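Local coordinates for protein lectin (Pleurotus ostreatus, PDB 6T1D) that binds the galactose residue of melibiose at two calcium-dependent sugar sites, at residues A[31-36]-A[129-134]; A[75-80]-A[102-107]; A[212-217]-A[287-292]. All coordinates share one frame; numbering follows the deposited sequence.

Contact 1: residues A[31-36]-A[129-134]; sequences ALLSTS and GIMASI. Unlike the reference sequence in segment 31-36: S34 (reference Asn), T35 (reference Ala).
M131 and S133, on strand 129-138, reach across to the loop at 31-36 and meet it through S36, L33 and the backbone of L32. With chi1 at 158°, M131 swings CG away from its own N, and the chain runs on straight before bending at chi3, wrapping CG, SD and CE round the hydroxyl of S36. The packing there is tight: S36 OG lies 3.1 Å from M131 CG and 3.2 Å from M131 CE. The same oxygen donates to L33 O at 3.0 Å, and S36 N reaches that carbonyl from the same face of its plane, so two donors of one residue close the type I turn from L33 to S36. L33 fills the angle between the two strand residues; its CD2 rests 3.7 Å from M131 CG and 3.9 Å from S133 CB. S133 makes the hydrogen bond of the contact, OG donating to L32 O at 2.8 Å. The hydroxyl sits above the carbonyl plane, 47° out of it, rather than on a lone pair. CB of A31 also approaches this hydroxyl, 3.7 Å from S133 OG. The loop thus lies across one face of the sheet that includes strands 70-79, 129-138 and 143-147: A31 and L33 also touch V76, T35 and S36 touch V147, and M131 continues onto W38 of strand 38-40.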
ATOM      1  N   ALA A  31     -29.677  -7.434   5.687  1.00 21.37           N
ATOM      2  CA  ALA A  31     -30.111  -8.729   6.180  1.00 13.42           C
ATOM      3  C   ALA A  31     -31.304  -8.520   7.095  1.00 16.45           C
ATOM      4  O   ALA A  31     -31.320  -7.578   7.893  1.00 25.94           O
ATOM      5  CB  ALA A  31     -28.987  -9.428   6.945  1.00 17.68           C
ATOM      6  N   LEU A  32     -32.348  -9.320   6.893  1.00 19.84           N
ATOM      7  CA  LEU A  32     -33.581  -9.224   7.656  1.00 13.46           C
ATOM      8  C   LEU A  32     -33.840 -10.556   8.359  1.00 25.48           C
ATOM      9  O   LEU A  32     -33.509 -11.626   7.836  1.00 34.34           O
ATOM     10  CB  LEU A  32     -34.745  -8.829   6.741  1.00 18.84           C
ATOM     11  CG  LEU A  32     -34.458  -7.549   5.934  1.00 11.11           C
ATOM     12  CD1 LEU A  32     -35.470  -7.335   4.824  1.00 16.96           C
ATOM     13  CD2 LEU A  32     -34.441  -6.328   6.835  1.00 14.53           C
ATOM     14  N   LEU A  33     -34.430 -10.487   9.555  1.00 16.08           N
ATOM     15  CA  LEU A  33     -34.660 -11.663  10.388  1.00 14.51           C
ATOM     16  C   LEU A  33     -36.028 -12.306  10.179  1.00 27.66           C
ATOM     17  O   LEU A  33     -36.291 -13.355  10.767  1.00 29.15           O
ATOM     18  CB  LEU A  33     -34.518 -11.293  11.870  1.00 18.57           C
ATOM     19  CG  LEU A  33     -33.133 -10.887  12.385  1.00 21.11           C
ATOM     20  CD1 LEU A  33     -33.184 -10.445  13.844  1.00 10.88           C
ATOM     21  CD2 LEU A  33     -32.226 -12.052  12.236  1.00 10.96           C
ATOM     22  N   SER A  34     -36.903 -11.723   9.360  1.00 32.31           N
ATOM     23  CA  SER A  34     -38.285 -12.191   9.341  1.00 28.19           C
ATOM     24  C   SER A  34     -38.439 -13.584   8.734  1.00 21.29           C
ATOM     25  O   SER A  34     -39.480 -14.212   8.924  1.00 36.24           O
ATOM     26  CB  SER A  34     -39.185 -11.182   8.624  1.00 27.77           C
ATOM     27  OG  SER A  34     -38.841 -11.047   7.256  1.00 32.57           O
ATOM     28  N   THR A  35     -37.452 -14.088   8.009  1.00 17.27           N
ATOM     29  CA  THR A  35     -37.541 -15.445   7.484  1.00 21.93           C
ATOM     30  C   THR A  35     -36.680 -16.443   8.249  1.00 33.81           C
ATOM     31  O   THR A  35     -36.626 -17.619   7.874  1.00 29.35           O
ATOM     32  CB  THR A  35     -37.179 -15.463   5.998  1.00 14.57           C
ATOM     33  OG1 THR A  35     -35.968 -14.722   5.791  1.00 36.66           O
ATOM     34  CG2 THR A  35     -38.290 -14.883   5.183  1.00 16.33           C
ATOM     35  N   SER A  36     -36.038 -16.024   9.329  1.00 30.51           N
ATOM     36  CA  SER A  36     -35.179 -16.927  10.068  1.00 13.17           C
ATOM     37  C   SER A  36     -35.954 -17.514  11.231  1.00 16.59           C
ATOM     38  O   SER A  36     -36.992 -17.004  11.641  1.00 19.49           O
ATOM     39  CB  SER A  36     -33.934 -16.217  10.588  1.00 16.78           C
ATOM     40  OG  SER A  36     -34.286 -15.403  11.680  1.00 39.26           O
ATOM     41  N   GLY A 129     -32.132 -20.349  22.431  1.00 21.02           N
ATOM     42  CA  GLY A 129     -32.190 -20.310  20.981  1.00 31.21           C
ATOM     43  C   GLY A 129     -31.281 -19.284  20.345  1.00 25.21           C
ATOM     44  O   GLY A 129     -31.014 -18.244  20.950  1.00 22.90           O
ATOM     45  N   ILE A 130     -30.796 -19.552  19.134  1.00 23.94           N
ATOM     46  CA  ILE A 130     -30.034 -18.575  18.366  1.00 28.52           C
ATOM     47  C   ILE A 130     -30.756 -18.319  17.048  1.00 23.73           C
ATOM     48  O   ILE A 130     -31.327 -19.236  16.447  1.00 31.29           O
ATOM     49  CB  ILE A 130     -28.577 -19.023  18.115  1.00 26.74           C
ATOM     50  CG1 ILE A 130     -28.533 -20.215  17.179  1.00 33.89           C
ATOM     51  CG2 ILE A 130     -27.899 -19.407  19.403  1.00 25.67           C
ATOM     52  CD1 ILE A 130     -27.140 -20.657  16.873  1.00 55.01           C
ATOM     53  N   MET A 131     -30.726 -17.066  16.606  1.00 25.23           N
ATOM     54  CA  MET A 131     -31.357 -16.626  15.370  1.00 18.90           C
ATOM     55  C   MET A 131     -30.373 -15.757  14.616  1.00 13.71           C
ATOM     56  O   MET A 131     -29.838 -14.799  15.177  1.00 28.00           O
ATOM     57  CB  MET A 131     -32.640 -15.833  15.650  1.00 35.28           C
ATOM     58  CG  MET A 131     -33.093 -14.899  14.500  1.00 43.63           C
ATOM     59  SD  MET A 131     -34.715 -14.109  14.713  1.00 53.16           S
ATOM     60  CE  MET A 131     -35.821 -15.468  14.467  1.00 37.24           C
ATOM     61  N   ALA A 132     -30.166 -16.061  13.341  1.00 12.23           N
ATOM     62  CA  ALA A 132     -29.248 -15.292  12.517  1.00 19.32           C
ATOM     63  C   ALA A 132     -29.776 -15.241  11.091  1.00 31.59           C
ATOM     64  O   ALA A 132     -30.463 -16.155  10.620  1.00 34.16           O
ATOM     65  CB  ALA A 132     -27.827 -15.868  12.527  1.00 11.80           C
ATOM     66  N   SER A 133     -29.451 -14.151  10.418  1.00 23.70           N
ATOM     67  CA  SER A 133     -29.706 -13.985   9.001  1.00 15.42           C
ATOM     68  C   SER A 133     -28.383 -13.643   8.341  1.00 21.43           C
ATOM     69  O   SER A 133     -27.669 -12.749   8.813  1.00 20.49           O
ATOM     70  CB  SER A 133     -30.751 -12.894   8.766  1.00 26.32           C
ATOM     71  OG  SER A 133     -30.919 -12.603   7.390  1.00 30.44           O
ATOM     72  N   ILE A 134     -28.037 -14.378   7.281  1.00 16.15           N
ATOM     73  CA  ILE A 134     -26.767 -14.214   6.582  1.00 13.08           C
ATOM     74  C   ILE A 134     -27.088 -13.875   5.137  1.00 11.41           C
ATOM     75  O   ILE A 134     -27.530 -14.746   4.377  1.00 30.26           O
ATOM     76  CB  ILE A 134     -25.905 -15.481   6.658  1.00 12.60           C
ATOM     77  CG1 ILE A 134     -25.834 -15.980   8.098  1.00 16.74           C
ATOM     78  CG2 ILE A 134     -24.510 -15.181   6.156  1.00 18.78           C
ATOM     79  CD1 ILE A 134     -25.429 -17.417   8.221  1.00 16.17           C
TER

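Contact 2: residues A[75-80]-A[102-107]; sequences IVVASD and QALFVA. With CA (calcium ion), chain S; GLA (alpha-D-galactopyranose), chain G.
Four backbone hydrogen bonds tie I75 to L104 and V77 to Q102, the two hydrogen-bonded pairs of an antiparallel ladder. L104 N donates to I75 O at 2.7 Å. The return bond, I75 N to L104 O, is 2.8 Å long. At the next hydrogen-bonded pair, V77 N reaches Q102 O at 3.0 Å, while the bond from Q102 N to V77 O is the most bent of the four, with 134° at the hydrogen. Between these pairs V76 and A103 form a non-hydrogen-bonded pair, where CA-H...O contacts take over: V76 CA stands 3.2 Å from Q102 O, and A103 CA approaches I75 O in the same way. Strand 101-107 is an edge strand of its sheet within this chain, and that sheet packs against the one holding strand 82-87 as one half of a beta sandwich. I75, V77, Q102 and L104 face that interior, with I75 and L104 touching F85; V76 and A103 face the other way. Apolar contacts knit the inner face: CB of I75 lies 4.0 Å from CB of L104, and V77 CG1 meets L104 CD1 at 3.9 Å. The extended chain of Q102 runs alongside V77, its amide held by H83 through OE1 and by the backbone of T94 through NE2. Metal coordination belongs to D80, where the chain turns a corner: its OD1 binds calcium at 2.4 Å beside O3 and O4 of galactose, and OD2 is hydrogen-bonded to W187 NE1.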
ATOM      1  N   ILE A  75     -24.360  -9.977   8.338  1.00 27.91           N
ATOM      2  CA  ILE A  75     -24.890 -10.922   9.330  1.00 17.16           C
ATOM      3  C   ILE A  75     -25.559 -10.174  10.474  1.00 18.89           C
ATOM      4  O   ILE A  75     -24.978  -9.238  11.035  1.00 27.66           O
ATOM      5  CB  ILE A  75     -23.800 -11.847   9.894  1.00 18.75           C
ATOM      6  CG1 ILE A  75     -23.218 -12.740   8.807  1.00 11.41           C
ATOM      7  CG2 ILE A  75     -24.354 -12.695  11.005  1.00 21.48           C
ATOM      8  CD1 ILE A  75     -22.069 -13.574   9.299  1.00 26.06           C
ATOM      9  N   VAL A  76     -26.765 -10.607  10.837  1.00 21.25           N
ATOM     10  CA  VAL A  76     -27.470 -10.147  12.030  1.00 18.37           C
ATOM     11  C   VAL A  76     -27.752 -11.374  12.883  1.00 15.91           C
ATOM     12  O   VAL A  76     -28.223 -12.391  12.364  1.00 25.33           O
ATOM     13  CB  VAL A  76     -28.771  -9.411  11.666  1.00 18.17           C
ATOM     14  CG1 VAL A  76     -29.493  -8.930  12.912  1.00 10.62           C
ATOM     15  CG2 VAL A  76     -28.461  -8.253  10.715  1.00 16.82           C
ATOM     16  N   VAL A  77     -27.409 -11.304  14.167  1.00 15.12           N
ATOM     17  CA  VAL A  77     -27.500 -12.454  15.067  1.00 18.76           C
ATOM     18  C   VAL A  77     -27.994 -11.993  16.440  1.00 27.80           C
ATOM     19  O   VAL A  77     -27.593 -10.933  16.938  1.00 38.18           O
ATOM     20  CB  VAL A  77     -26.142 -13.206  15.144  1.00 11.99           C
ATOM     21  CG1 VAL A  77     -25.021 -12.296  15.622  1.00 27.79           C
ATOM     22  CG2 VAL A  77     -26.241 -14.414  16.041  1.00 12.72           C
ATOM     23  N   ALA A  78     -28.900 -12.781  17.036  1.00 21.57           N
ATOM     24  CA  ALA A  78     -29.397 -12.570  18.397  1.00 21.23           C
ATOM     25  C   ALA A  78     -29.448 -13.916  19.100  1.00 21.64           C
ATOM     26  O   ALA A  78     -29.433 -14.965  18.454  1.00 17.58           O
ATOM     27  CB  ALA A  78     -30.778 -11.928  18.431  1.00 17.47           C
ATOM     28  N   SER A  79     -29.452 -13.896  20.432  1.00 22.07           N
ATOM     29  CA  SER A  79     -29.341 -15.161  21.147  1.00 21.99           C
ATOM     30  C   SER A  79     -29.976 -15.083  22.528  1.00 22.91           C
ATOM     31  O   SER A  79     -29.971 -14.039  23.185  1.00 33.13           O
ATOM     32  CB  SER A  79     -27.884 -15.599  21.279  1.00 24.98           C
ATOM     33  OG  SER A  79     -27.132 -14.629  21.972  1.00 40.50           O
ATOM     34  N   ASP A  80     -30.524 -16.213  22.953  1.00 26.22           N
ATOM     35  CA  ASP A  80     -30.956 -16.457  24.327  1.00 23.68           C
ATOM     36  C   ASP A  80     -30.149 -17.666  24.764  1.00 21.32           C
ATOM     37  O   ASP A  80     -30.539 -18.802  24.487  1.00 18.31           O
ATOM     38  CB  ASP A  80     -32.467 -16.705  24.399  1.00 30.93           C
ATOM     39  CG  ASP A  80     -32.959 -17.096  25.799  1.00 33.89           C
ATOM     40  OD1 ASP A  80     -32.131 -17.289  26.716  1.00 40.99           O
ATOM     41  OD2 ASP A  80     -34.196 -17.206  25.983  1.00 28.71           O
ATOM     42  N   GLN A 102     -27.333  -8.161  16.430  1.00 23.63           N
ATOM     43  CA  GLN A 102     -25.975  -7.651  16.325  1.00 15.74           C
ATOM     44  C   GLN A 102     -25.486  -7.797  14.892  1.00 28.79           C
ATOM     45  O   GLN A 102     -25.600  -8.880  14.305  1.00 21.74           O
ATOM     46  CB  GLN A 102     -25.049  -8.418  17.266  1.00 20.62           C
ATOM     47  CG  GLN A 102     -23.574  -8.154  17.064  1.00 17.86           C
ATOM     48  CD  GLN A 102     -22.760  -9.129  17.873  1.00 22.20           C
ATOM     49  OE1 GLN A 102     -23.235 -10.224  18.162  1.00 22.26           O
ATOM     50  NE2 GLN A 102     -21.539  -8.752  18.241  1.00 24.07           N
ATOM     51  N   ALA A 103     -24.907  -6.730  14.348  1.00 23.20           N
ATOM     52  CA  ALA A 103     -24.453  -6.728  12.963  1.00 20.54           C
ATOM     53  C   ALA A 103     -23.000  -7.150  12.867  1.00 17.09           C
ATOM     54  O   ALA A 103     -22.150  -6.659  13.614  1.00 22.36           O
ATOM     55  CB  ALA A 103     -24.610  -5.343  12.337  1.00  9.36           C
ATOM     56  N   LEU A 104     -22.717  -8.027  11.906  1.00  9.56           N
ATOM     57  CA  LEU A 104     -21.372  -8.480  11.606  1.00  9.61           C
ATOM     58  C   LEU A 104     -21.167  -8.459  10.097  1.00 21.05           C
ATOM     59  O   LEU A 104     -22.124  -8.572   9.324  1.00 23.59           O
ATOM     60  CB  LEU A 104     -21.129  -9.878  12.181  1.00 10.18           C
ATOM     61  CG  LEU A 104     -21.370  -9.919  13.698  1.00 20.54           C
ATOM     62  CD1 LEU A 104     -21.457 -11.335  14.237  1.00 16.93           C
ATOM     63  CD2 LEU A 104     -20.316  -9.125  14.465  1.00 19.13           C
ATOM     64  N   PHE A 105     -19.916  -8.257   9.684  1.00  8.86           N
ATOM     65  CA  PHE A 105     -19.531  -8.241   8.276  1.00 13.11           C
ATOM     66  C   PHE A 105     -18.275  -9.081   8.086  1.00 17.50           C
ATOM     67  O   PHE A 105     -17.307  -8.935   8.839  1.00 28.44           O
ATOM     68  CB  PHE A 105     -19.307  -6.810   7.768  1.00  7.85           C
ATOM     69  CG  PHE A 105     -20.519  -5.919   7.921  1.00 11.52           C
ATOM     70  CD1 PHE A 105     -20.769  -5.250   9.106  1.00  9.48           C
ATOM     71  CD2 PHE A 105     -21.428  -5.787   6.881  1.00 20.72           C
ATOM     72  CE1 PHE A 105     -21.887  -4.433   9.245  1.00  9.74           C
ATOM     73  CE2 PHE A 105     -22.546  -4.987   7.008  1.00 16.28           C
ATOM     74  CZ  PHE A 105     -22.778  -4.307   8.196  1.00 12.99           C
ATOM     75  N   VAL A 106     -18.283  -9.950   7.079  1.00 14.95           N
ATOM     76  CA  VAL A 106     -17.195 -10.900   6.906  1.00 16.21           C
ATOM     77  C   VAL A 106     -17.011 -11.145   5.417  1.00 28.46           C
ATOM     78  O   VAL A 106     -17.979 -11.127   4.644  1.00 20.22           O
ATOM     79  CB  VAL A 106     -17.471 -12.215   7.677  1.00  9.14           C
ATOM     80  CG1 VAL A 106     -18.615 -12.980   7.065  1.00  9.25           C
ATOM     81  CG2 VAL A 106     -16.232 -13.079   7.747  1.00  9.52           C
ATOM     82  N   ALA A 107     -15.745 -11.283   5.013  1.00 28.60           N
ATOM     83  CA  ALA A 107     -15.396 -11.689   3.664  1.00 15.74           C
ATOM     84  C   ALA A 107     -15.466 -13.203   3.546  1.00 24.99           C
ATOM     85  O   ALA A 107     -15.162 -13.934   4.495  1.00 26.93           O
ATOM     86  CB  ALA A 107     -14.001 -11.196   3.290  1.00  7.95           C
TER
HETATM   87 CA    CA S 401     -32.248 -18.544  28.786  1.00 41.02          CA
HETATM   88  C1  GLA G   2     -35.125 -14.142  30.744  1.00 50.66           C
HETATM   89  C2  GLA G   2     -33.773 -14.856  30.681  1.00 57.61           C
HETATM   90  C3  GLA G   2     -33.536 -15.472  29.365  1.00 60.26           C
HETATM   91  C4  GLA G   2     -34.647 -16.353  28.959  1.00 56.66           C
HETATM   92  C5  GLA G   2     -36.006 -15.636  29.030  1.00 62.59           C
HETATM   93  C6  GLA G   2     -37.109 -16.647  28.761  1.00 71.15           C
HETATM   94  O2  GLA G   2     -32.726 -13.898  30.948  1.00 69.08           O
HETATM   95  O3  GLA G   2     -32.274 -16.276  29.426  1.00 64.35           O
HETATM   96  O4  GLA G   2     -34.677 -17.501  29.832  1.00 58.24           O
HETATM   97  O5  GLA G   2     -36.238 -15.023  30.337  1.00 62.31           O
HETATM   98  O6  GLA G   2     -38.349 -16.126  29.198  1.00 75.90           O

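Contact 3: residues A[212-217]-A[287-292]; sequences GAAPVG and GPAGVI. With CA (calcium ion), chain T; GLA (alpha-D-galactopyranose), chain H.
P288 and G212 meet at the rim of the second calcium and galactose site, where a calcium-binding loop leads into strand 290-299 of a beta sandwich. The proline ring lies between a loop carbonyl and the sugar. Its CB comes 3.6 Å from G212 O on one side and 3.5 Å from O4 of the galactose on the other. CG, the outermost atom of the ring, approaches G212 O to 3.4 Å and remains in contact with the same sugar hydroxyl. CD, where the ring closes back on the backbone N, is pressed nearest the ligand, 3.1 Å from O4 of galactose. The backbone carbonyl of the same residue turns to the metal: P288 O binds calcium and stands 2.7 Å from galactose O4, which is itself a calcium ligand. D242, D243, N284 and G286 supply the other protein ligands. Behind the ring, A214 N donates to G287 O at 3.0 Å, with an N-H...O angle of 148°. G287 O accepts a second bond, from ND2 of N284, and that amide nitrogen also bonds to P215 O. Two backbone carbonyls, one from either segment, thereby fix the rotation of the carboxamide whose OD1 binds calcium, making the loop at 212-217 a second shell of the site. Next to these polar groups, A214 and A289 pack against W205 and against each other, methyl to methyl, with their CB atoms 3.7 Å apart.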
ATOM      1  N   GLY A 212     -19.437  28.166  13.522  1.00 36.34           N
ATOM      2  CA  GLY A 212     -20.744  27.593  13.274  1.00 25.08           C
ATOM      3  C   GLY A 212     -21.286  27.733  11.870  1.00 24.15           C
ATOM      4  O   GLY A 212     -22.415  27.286  11.612  1.00 29.08           O
ATOM      5  N   ALA A 213     -20.512  28.288  10.944  1.00 27.12           N
ATOM      6  CA  ALA A 213     -20.983  28.480   9.584  1.00 24.66           C
ATOM      7  C   ALA A 213     -19.834  28.285   8.616  1.00 28.79           C
ATOM      8  O   ALA A 213     -18.659  28.336   8.992  1.00 40.61           O
ATOM      9  CB  ALA A 213     -21.581  29.877   9.392  1.00 25.26           C
ATOM     10  N   ALA A 214     -20.191  28.089   7.353  1.00 20.89           N
ATOM     11  CA  ALA A 214     -19.204  27.867   6.313  1.00 22.75           C
ATOM     12  C   ALA A 214     -19.722  28.502   5.038  1.00 25.69           C
ATOM     13  O   ALA A 214     -20.939  28.545   4.824  1.00 29.01           O
ATOM     14  CB  ALA A 214     -18.942  26.372   6.096  1.00 20.50           C
ATOM     15  N   PRO A 215     -18.836  28.991   4.173  1.00 19.93           N
ATOM     16  CA  PRO A 215     -19.289  29.644   2.939  1.00 16.28           C
ATOM     17  C   PRO A 215     -20.043  28.677   2.041  1.00 27.85           C
ATOM     18  O   PRO A 215     -19.885  27.455   2.120  1.00 26.35           O
ATOM     19  CB  PRO A 215     -17.986  30.110   2.284  1.00 18.49           C
ATOM     20  CG  PRO A 215     -16.972  30.143   3.415  1.00 19.65           C
ATOM     21  CD  PRO A 215     -17.371  29.023   4.324  1.00 17.40           C
ATOM     22  N   VAL A 216     -20.870  29.246   1.165  1.00 26.08           N
ATOM     23  CA  VAL A 216     -21.603  28.433   0.203  1.00 14.09           C
ATOM     24  C   VAL A 216     -20.624  27.870  -0.805  1.00 17.11           C
ATOM     25  O   VAL A 216     -19.670  28.545  -1.206  1.00 39.50           O
ATOM     26  CB  VAL A 216     -22.686  29.267  -0.502  1.00 21.14           C
ATOM     27  CG1 VAL A 216     -23.377  28.447  -1.595  1.00 18.78           C
ATOM     28  CG2 VAL A 216     -23.683  29.800   0.503  1.00 20.07           C
ATOM     29  N   GLY A 217     -20.825  26.615  -1.184  1.00 25.49           N
ATOM     30  CA  GLY A 217     -19.977  26.006  -2.189  1.00 29.19           C
ATOM     31  C   GLY A 217     -19.593  24.575  -1.875  1.00 29.87           C
ATOM     32  O   GLY A 217     -19.940  24.044  -0.813  1.00 37.88           O
ATOM     33  N   GLY A 287     -25.078  28.446   5.715  1.00 21.82           N
ATOM     34  CA  GLY A 287     -25.035  28.245   7.142  1.00 28.84           C
ATOM     35  C   GLY A 287     -24.071  27.143   7.518  1.00 36.59           C
ATOM     36  O   GLY A 287     -22.993  26.998   6.928  1.00 38.99           O
ATOM     37  N   PRO A 288     -24.445  26.338   8.515  1.00 27.51           N
ATOM     38  CA  PRO A 288     -23.576  25.242   8.927  1.00 21.08           C
ATOM     39  C   PRO A 288     -23.382  24.248   7.798  1.00 23.19           C
ATOM     40  O   PRO A 288     -24.245  24.068   6.924  1.00 27.33           O
ATOM     41  CB  PRO A 288     -24.330  24.604  10.095  1.00 11.36           C
ATOM     42  CG  PRO A 288     -25.236  25.635  10.573  1.00 11.79           C
ATOM     43  CD  PRO A 288     -25.642  26.417   9.361  1.00 22.04           C
ATOM     44  N   ALA A 289     -22.234  23.582   7.851  1.00 22.21           N
ATOM     45  CA  ALA A 289     -21.813  22.617   6.856  1.00 19.77           C
ATOM     46  C   ALA A 289     -21.076  21.483   7.550  1.00 21.75           C
ATOM     47  O   ALA A 289     -20.440  21.684   8.587  1.00 41.18           O
ATOM     48  CB  ALA A 289     -20.908  23.288   5.821  1.00 10.21           C
ATOM     49  N   GLY A 290     -21.142  20.294   6.959  1.00 17.06           N
ATOM     50  CA  GLY A 290     -20.436  19.155   7.523  1.00 15.31           C
ATOM     51  C   GLY A 290     -20.732  17.861   6.801  1.00 20.58           C
ATOM     52  O   GLY A 290     -21.823  17.694   6.259  1.00 37.41           O
ATOM     53  N   VAL A 291     -19.775  16.941   6.776  1.00 18.76           N
ATOM     54  CA  VAL A 291     -19.978  15.608   6.221  1.00 19.46           C
ATOM     55  C   VAL A 291     -19.468  14.589   7.233  1.00 12.37           C
ATOM     56  O   VAL A 291     -18.432  14.808   7.870  1.00 18.57           O
ATOM     57  CB  VAL A 291     -19.289  15.470   4.842  1.00 16.23           C
ATOM     58  CG1 VAL A 291     -17.804  15.703   4.951  1.00 16.95           C
ATOM     59  CG2 VAL A 291     -19.549  14.110   4.238  1.00 14.91           C
ATOM     60  N   ILE A 292     -20.205  13.492   7.407  1.00  8.02           N
ATOM     61  CA  ILE A 292     -19.863  12.474   8.398  1.00 12.86           C
ATOM     62  C   ILE A 292     -20.020  11.090   7.784  1.00  7.59           C
ATOM     63  O   ILE A 292     -20.995  10.823   7.077  1.00 24.89           O
ATOM     64  CB  ILE A 292     -20.735  12.621   9.660  1.00 15.12           C
ATOM     65  CG1 ILE A 292     -20.334  11.617  10.728  1.00 14.10           C
ATOM     66  CG2 ILE A 292     -22.204  12.473   9.330  1.00 18.25           C
ATOM     67  CD1 ILE A 292     -20.962  11.936  12.076  1.00 24.50           C
TER
HETATM   68 CA    CA T 402     -25.647  23.982   5.461  1.00 74.59          CA
HETATM   69  C1  GLA H   2     -29.935  25.747   7.806  1.00 27.03           C
HETATM   70  C2  GLA H   2     -29.034  25.677   6.572  1.00 31.21           C
HETATM   71  C3  GLA H   2     -28.673  24.290   6.229  1.00 32.19           C
HETATM   72  C4  GLA H   2     -28.106  23.561   7.380  1.00 24.35           C
HETATM   73  C5  GLA H   2     -29.008  23.649   8.622  1.00 23.87           C
HETATM   74  C6  GLA H   2     -28.278  23.029   9.804  1.00 25.42           C
HETATM   75  O2  GLA H   2     -29.727  26.270   5.453  1.00 48.94           O
HETATM   76  O3  GLA H   2     -27.664  24.310   5.122  1.00 33.74           O
HETATM   77  O4  GLA H   2     -26.813  24.112   7.698  1.00 33.66           O
HETATM   78  O5  GLA H   2     -29.351  25.030   8.956  1.00 25.10           O
HETATM   79  O6  GLA H   2     -29.084  23.123  10.962  1.00 25.51           O

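Contacts 1 and 2 share a sheet and are about 9 Å apart between centres: strand 129-138 lies beside strand 70-79, probably hydrogen-bonded to it from S133 N to V76 O and from D80 N to G129 O, each 2.9 Å. Contact 2 is nested in the chain loop that contact 1 closes. Contact 2 reaches the first calcium site directly through D80, whereas the side chain of M131 in contact 1 stays about 13 Å from the metal and from the galactose. Contact 3 belongs to the second site, later in the chain, with its centre about 41 Å from that of contact 1 and about 36 Å from that of contact 2. In both sites galactose O3 and O4 bind the calcium.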